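Local structure of glutaredoxin related protein (Sulfolobus solfataricus, 4MNN) at residues Y5-K8 with E9-A13; Y148-L151 with S152-K155. The protein probably acts as a protein disulfide oxidoreductase of the glutaredoxin family, exchanging thiols and disulfides through a thioredoxin-type CxxC pair. All blocks are in the same frame, centred on the assembly; numbering follows the deposited sequence.

In the fold
The two contacts sit on opposite sides of the chain's centre, about 32 Å apart between their centres, and share no secondary-structure element. Interaction 1 lies within helix 4-11 and the residues just after it, in the first thioredoxin-like unit; it is partly buried, its Ile7 and Leu11 turned into the protein while Tyr5 and Glu9 meet on the outside. Interaction 2 belongs to the second unit, in the loop from helix 142-147 to strand 155-158, and is mostly a surface contact beside the CxxC disulfide. Backbone hydrogen bonds hold interaction 1 directly, whereas a water and a few methyl contacts do the work in interaction 2.

Interaction 1 (Y5-K8 with E9-A13); sequences YVIK and EYLNA
Glu9 crosses the Tyr5 ring at a slant, its CG over one face in a CH-pi contact, 3.6 Å from the centroid. Tyr5 CG is anti to the backbone N (chi1 -176°), which swings the ring toward the next turn; Glu9 CG, anti to its carbonyl carbon (chi1 -73°), is thereby set above it. The bend at chi2 then brings the carboxylate back toward Tyr5 CE1 and OH, with OE1 standing 3.3 Å from CE1 and the carboxylate plane turned 31° from the ring. Tyr10 meets Val6 differently: the ring edge takes Val6 O in its plane, CD1 at 3.2 Å, while Val6 CG2 packs against CD1 and CE1. A serine in place of Tyr10 would probably leave Val6 CG2 without its aromatic neighbour and open a gap against Leu75 and Asn76 of helix 71-83.

Backbone hydrogen bonds run beneath these side chains. Glu9 N reaches Tyr5 O at 2.9 Å and Leu11 N reaches Ile7 O at 2.8 Å. Tyr10 N to Val6 O is longer, 3.1 Å, and Asn12 N bonds to Lys8 O. Tyr10 N also makes a weak second bond to Ile7 O.

Apolar and aliphatic packing completes the contact. Ile7 CG2 touches Leu11 CD1 at 3.8 Å, one turn apart on the inward side, where both side chains reach Phe33 and Tyr36. Lys8 and Asn12 run side by side in the same direction, Lys8 CG against Asn12 CB.

The i to i+4 bonding is the alpha-helical pattern, and the split between buried Ile7 and Leu11 and exposed Tyr5, Lys8 and Glu9 makes 4-11 an amphipathic helix, the N-terminal one of the first thioredoxin-like unit, laid against helices 27-33 and 71-83.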
ATOM      1  N   TYR A   5     -19.162  -6.054  -4.321  1.00 25.06           N
ATOM      2  CA  TYR A   5     -19.884  -5.615  -3.127  1.00 25.03           C
ATOM      3  C   TYR A   5     -18.964  -5.007  -2.095  1.00 24.39           C
ATOM      4  O   TYR A   5     -19.253  -3.926  -1.572  1.00 24.22           O
ATOM      5  CB  TYR A   5     -20.677  -6.772  -2.493  1.00 27.25           C
ATOM      6  CG  TYR A   5     -21.528  -6.338  -1.310  1.00 30.20           C
ATOM      7  CD1 TYR A   5     -22.433  -5.278  -1.423  1.00 30.26           C
ATOM      8  CD2 TYR A   5     -21.425  -6.987  -0.080  1.00 29.78           C
ATOM      9  CE1 TYR A   5     -23.225  -4.879  -0.320  1.00 30.68           C
ATOM     10  CE2 TYR A   5     -22.200  -6.602   1.015  1.00 29.54           C
ATOM     11  CZ  TYR A   5     -23.095  -5.552   0.886  1.00 31.00           C
ATOM     12  OH  TYR A   5     -23.871  -5.198   1.971  1.00 31.35           O
ATOM     13  N   VAL A   6     -17.853  -5.677  -1.802  1.00 21.80           N
ATOM     14  CA  VAL A   6     -16.955  -5.138  -0.797  1.00 23.58           C
ATOM     15  C   VAL A   6     -16.350  -3.801  -1.237  1.00 21.48           C
ATOM     16  O   VAL A   6     -16.157  -2.890  -0.420  1.00 21.95           O
ATOM     17  CB  VAL A   6     -15.836  -6.136  -0.422  1.00 24.24           C
ATOM     18  CG1 VAL A   6     -14.829  -6.275  -1.547  1.00 27.39           C
ATOM     19  CG2 VAL A   6     -15.158  -5.677   0.866  1.00 25.90           C
ATOM     20  N   ILE A   7     -16.090  -3.652  -2.525  1.00 21.70           N
ATOM     21  CA  ILE A   7     -15.522  -2.374  -2.980  1.00 21.27           C
ATOM     22  C   ILE A   7     -16.553  -1.287  -2.746  1.00 22.51           C
ATOM     23  O   ILE A   7     -16.233  -0.205  -2.248  1.00 22.60           O
ATOM     24  CB  ILE A   7     -15.158  -2.444  -4.467  1.00 21.61           C
ATOM     25  CG1 ILE A   7     -13.993  -3.428  -4.631  1.00 19.14           C
ATOM     26  CG2 ILE A   7     -14.828  -0.998  -5.027  1.00 20.26           C
ATOM     27  CD1 ILE A   7     -13.688  -3.793  -6.107  1.00 22.36           C
ATOM     28  N   LYS A   8     -17.810  -1.575  -3.074  1.00 22.05           N
ATOM     29  CA  LYS A   8     -18.850  -0.576  -2.862  1.00 23.20           C
ATOM     30  C   LYS A   8     -19.011  -0.234  -1.388  1.00 23.39           C
ATOM     31  O   LYS A   8     -19.127   0.941  -0.996  1.00 23.53           O
ATOM     32  CB  LYS A   8     -20.197  -1.072  -3.396  1.00 25.53           C
ATOM     33  CG  LYS A   8     -21.318  -0.028  -3.248  1.00 27.83           C
ATOM     34  CD  LYS A   8     -22.661  -0.527  -3.771  1.00 30.53           C
ATOM     35  CE  LYS A   8     -23.662   0.639  -3.858  1.00 32.26           C
ATOM     36  NZ  LYS A   8     -24.793   0.387  -4.814  1.00 36.17           N
ATOM     37  N   GLU A   9     -19.061  -1.265  -0.558  1.00 22.60           N
ATOM     38  CA  GLU A   9     -19.283  -1.029   0.847  1.00 23.93           C
ATOM     39  C   GLU A   9     -18.208  -0.176   1.484  1.00 24.77           C
ATOM     40  O   GLU A   9     -18.494   0.630   2.382  1.00 23.66           O
ATOM     41  CB  GLU A   9     -19.447  -2.353   1.575  1.00 25.21           C
ATOM     42  CG  GLU A   9     -20.802  -3.002   1.267  1.00 28.11           C
ATOM     43  CD  GLU A   9     -21.974  -2.136   1.707  1.00 30.00           C
ATOM     44  OE1 GLU A   9     -22.815  -1.779   0.853  1.00 30.14           O
ATOM     45  OE2 GLU A   9     -22.048  -1.804   2.909  1.00 29.72           O
ATOM     46  N   TYR A  10     -16.984  -0.320   1.001  1.00 23.22           N
ATOM     47  CA  TYR A  10     -15.904   0.481   1.551  1.00 22.90           C
ATOM     48  C   TYR A  10     -15.763   1.837   0.908  1.00 22.21           C
ATOM     49  O   TYR A  10     -15.502   2.815   1.587  1.00 23.92           O
ATOM     50  CB  TYR A  10     -14.556  -0.230   1.399  1.00 22.64           C
ATOM     51  CG  TYR A  10     -14.273  -1.217   2.498  1.00 25.04           C
ATOM     52  CD1 TYR A  10     -14.872  -2.464   2.506  1.00 25.95           C
ATOM     53  CD2 TYR A  10     -13.433  -0.873   3.573  1.00 27.17           C
ATOM     54  CE1 TYR A  10     -14.658  -3.362   3.553  1.00 27.41           C
ATOM     55  CE2 TYR A  10     -13.213  -1.763   4.622  1.00 29.14           C
ATOM     56  CZ  TYR A  10     -13.831  -3.005   4.605  1.00 29.26           C
ATOM     57  OH  TYR A  10     -13.627  -3.883   5.652  1.00 32.02           O
ATOM     58  N   LEU A  11     -15.972   1.901  -0.402  1.00 22.21           N
ATOM     59  CA  LEU A  11     -15.721   3.138  -1.112  1.00 23.00           C
ATOM     60  C   LEU A  11     -16.861   4.057  -1.470  1.00 25.76           C
ATOM     61  O   LEU A  11     -16.646   5.262  -1.666  1.00 24.81           O
ATOM     62  CB  LEU A  11     -14.932   2.810  -2.368  1.00 22.03           C
ATOM     63  CG  LEU A  11     -13.680   1.958  -2.102  1.00 21.69           C
ATOM     64  CD1 LEU A  11     -12.887   1.825  -3.393  1.00 19.88           C
ATOM     65  CD2 LEU A  11     -12.812   2.592  -0.999  1.00 18.79           C
ATOM     66  N   ASN A  12     -18.066   3.514  -1.546  1.00 27.99           N
ATOM     67  CA  ASN A  12     -19.190   4.346  -1.935  1.00 31.57           C
ATOM     68  C   ASN A  12     -19.330   5.619  -1.100  1.00 32.16           C
ATOM     69  O   ASN A  12     -19.681   6.646  -1.644  1.00 34.16           O
ATOM     70  CB  ASN A  12     -20.506   3.549  -1.911  1.00 32.08           C
ATOM     71  CG  ASN A  12     -21.649   4.311  -2.568  1.00 35.26           C
ATOM     72  OD1 ASN A  12     -21.459   4.975  -3.598  1.00 34.01           O
ATOM     73  ND2 ASN A  12     -22.843   4.211  -1.989  1.00 35.28           N
ATOM     74  N   ALA A  13     -19.042   5.569   0.191  1.00 33.86           N
ATOM     75  CA  ALA A  13     -19.181   6.767   1.027  1.00 36.35           C
ATOM     76  C   ALA A  13     -18.083   7.793   0.728  1.00 38.12           C
ATOM     77  O   ALA A  13     -18.362   8.987   0.480  1.00 38.48           O
ATOM     78  CB  ALA A  13     -19.142   6.387   2.501  1.00 36.34           C
TER

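Interaction 2 (Y148-L151 with S152-K155); sequences YRVL and SVPK
Val150 and Val153 meet through their CG1 methyls, 3.9 Å apart, with the two side chains crossing at about a right angle. CG1 of Val150 stands anti to the backbone N (chi1 178°), which carries it forward along the loop, where it also comes within 3.6 Å of Ser152 O and lies 4.1 Å from Lys155 CB. One methyl thus touches three residues of 152-155, on the inner side of the bend the chain makes here. Beyond the loop, Val150 packs on Phe106 of strand 101-107, while Val153 lies on Thr108, Cys111 and Cys114.

No direct hydrogen bond joins the two segments. A water closes the turn instead, accepting from Leu151 N at 3.0 Å and donating to Ser152 O at 2.8 Å, and it ties together two backbone groups that do not bond to each other.

This loop is the one that carries the cis-proline of the thioredoxin fold: the peptide bond before Pro154 is cis, and Val153 and Pro154 both pack on Cys111 and Cys114, the CxxC pair seen as a disulfide. Upstream, the loop leaves helix 142-147 through a Schellman motif, with Arg149 at positive phi as its C-prime residue and with Val150 N and Arg149 N bonded back to carbonyls of the helix's last turn.

The CB of Ser152 points away from 148-151, and its OG makes a weak hydrogen bond to a bound glycerol. Lys155 meets Val150 mainly through CB; its chain bends at chi2, and its amino group departs from the contact while its backbone pairs with Phe106.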
ATOM      1  N   TYR A 148      17.102  -7.563  -1.855  1.00 16.52           N
ATOM      2  CA  TYR A 148      17.098  -7.312  -0.418  1.00 16.26           C
ATOM      3  C   TYR A 148      17.182  -8.582   0.426  1.00 16.82           C
ATOM      4  O   TYR A 148      17.001  -8.548   1.658  1.00 18.34           O
ATOM      5  CB  TYR A 148      15.883  -6.433  -0.043  1.00 17.26           C
ATOM      6  CG  TYR A 148      15.973  -5.059  -0.677  1.00 17.30           C
ATOM      7  CD1 TYR A 148      15.263  -4.768  -1.841  1.00 18.95           C
ATOM      8  CD2 TYR A 148      16.845  -4.089  -0.177  1.00 18.16           C
ATOM      9  CE1 TYR A 148      15.415  -3.551  -2.495  1.00 21.63           C
ATOM     10  CE2 TYR A 148      17.009  -2.851  -0.832  1.00 19.25           C
ATOM     11  CZ  TYR A 148      16.285  -2.601  -1.988  1.00 19.30           C
ATOM     12  OH  TYR A 148      16.401  -1.392  -2.668  1.00 23.32           O
ATOM     13  N   ARG A 149      17.501  -9.703  -0.228  1.00 17.18           N
ATOM     14  CA  ARG A 149      17.702 -10.976   0.468  1.00 18.44           C
ATOM     15  C   ARG A 149      16.526 -11.442   1.318  1.00 17.18           C
ATOM     16  O   ARG A 149      16.675 -12.009   2.410  1.00 18.40           O
ATOM     17  CB  ARG A 149      18.976 -10.880   1.330  1.00 21.96           C
ATOM     18  CG  ARG A 149      20.253 -10.541   0.531  1.00 26.11           C
ATOM     19  CD  ARG A 149      21.467 -10.676   1.470  1.00 32.16           C
ATOM     20  NE  ARG A 149      22.778 -10.676   0.826  1.00 39.75           N
ATOM     21  CZ  ARG A 149      23.144  -9.914  -0.204  1.00 43.87           C
ATOM     22  NH1 ARG A 149      22.287  -9.057  -0.763  1.00 46.71           N
ATOM     23  NH2 ARG A 149      24.393  -9.991  -0.664  1.00 44.90           N
ATOM     24  N   VAL A 150      15.346 -11.231   0.773  1.00 17.62           N
ATOM     25  CA  VAL A 150      14.109 -11.611   1.435  1.00 15.52           C
ATOM     26  C   VAL A 150      13.785 -13.089   1.198  1.00 16.29           C
ATOM     27  O   VAL A 150      13.846 -13.571   0.065  1.00 15.66           O
ATOM     28  CB  VAL A 150      12.949 -10.707   0.903  1.00 15.73           C
ATOM     29  CG1 VAL A 150      11.566 -11.111   1.553  1.00 15.02           C
ATOM     30  CG2 VAL A 150      13.303  -9.214   1.184  1.00 16.71           C
ATOM     31  N   LEU A 151      13.511 -13.813   2.281  1.00 15.75           N
ATOM     32  CA  LEU A 151      13.072 -15.205   2.193  1.00 14.92           C
ATOM     33  C   LEU A 151      11.643 -15.158   2.790  1.00 16.10           C
ATOM     34  O   LEU A 151      10.633 -15.056   2.054  1.00 17.64           O
ATOM     35  CB  LEU A 151      14.005 -16.161   2.982  1.00 13.84           C
ATOM     36  CG  LEU A 151      15.367 -16.431   2.328  1.00 13.51           C
ATOM     37  CD1 LEU A 151      16.219 -17.300   3.247  1.00 12.53           C
ATOM     38  CD2 LEU A 151      15.146 -17.136   0.978  1.00 17.28           C
ATOM     39  N   SER A 152      11.533 -15.149   4.106  1.00 16.45           N
ATOM     40  CA  SER A 152      10.195 -15.096   4.696  1.00 14.31           C
ATOM     41  C   SER A 152       9.616 -13.661   4.671  1.00 15.13           C
ATOM     42  O   SER A 152      10.352 -12.635   4.604  1.00 13.11           O
ATOM     43  CB  SER A 152      10.222 -15.629   6.131  1.00 15.07           C
ATOM     44  OG  SER A 152      10.884 -14.735   7.027  1.00 17.41           O
ATOM     45  N   VAL A 153       8.291 -13.599   4.721  1.00 14.81           N
ATOM     46  CA  VAL A 153       7.587 -12.306   4.755  1.00 14.38           C
ATOM     47  C   VAL A 153       6.617 -12.376   5.947  1.00 15.06           C
ATOM     48  O   VAL A 153       6.322 -13.471   6.436  1.00 16.66           O
ATOM     49  CB  VAL A 153       6.825 -12.058   3.431  1.00 14.34           C
ATOM     50  CG1 VAL A 153       7.818 -11.792   2.286  1.00 15.37           C
ATOM     51  CG2 VAL A 153       5.951 -13.333   3.044  1.00 15.25           C
ATOM     52  N   PRO A 154       6.169 -11.220   6.474  1.00 14.52           N
ATOM     53  CA  PRO A 154       6.542  -9.880   6.013  1.00 13.18           C
ATOM     54  C   PRO A 154       7.986  -9.558   6.372  1.00 15.37           C
ATOM     55  O   PRO A 154       8.530 -10.078   7.360  1.00 13.21           O
ATOM     56  CB  PRO A 154       5.580  -8.962   6.778  1.00 13.30           C
ATOM     57  CG  PRO A 154       5.374  -9.717   8.080  1.00 14.82           C
ATOM     58  CD  PRO A 154       5.176 -11.133   7.570  1.00 13.51           C
ATOM     59  N   LYS A 155       8.613  -8.687   5.578  1.00 16.19           N
ATOM     60  CA  LYS A 155       9.984  -8.268   5.864  1.00 14.18           C
ATOM     61  C   LYS A 155      10.069  -6.775   5.502  1.00 14.48           C
ATOM     62  O   LYS A 155       9.692  -6.397   4.403  1.00 12.68           O
ATOM     63  CB  LYS A 155      10.988  -9.071   5.015  1.00 13.36           C
ATOM     64  CG  LYS A 155      12.464  -8.694   5.343  1.00 15.45           C
ATOM     65  CD  LYS A 155      12.800  -8.928   6.841  1.00 15.35           C
ATOM     66  CE  LYS A 155      14.231  -8.458   7.183  1.00 19.02           C
ATOM     67  NZ  LYS A 155      14.543  -8.524   8.680  1.00 17.23           N
TER
HETATM   68  O   HOH W   1      13.100 -12.318   4.865  1.00 17.70           O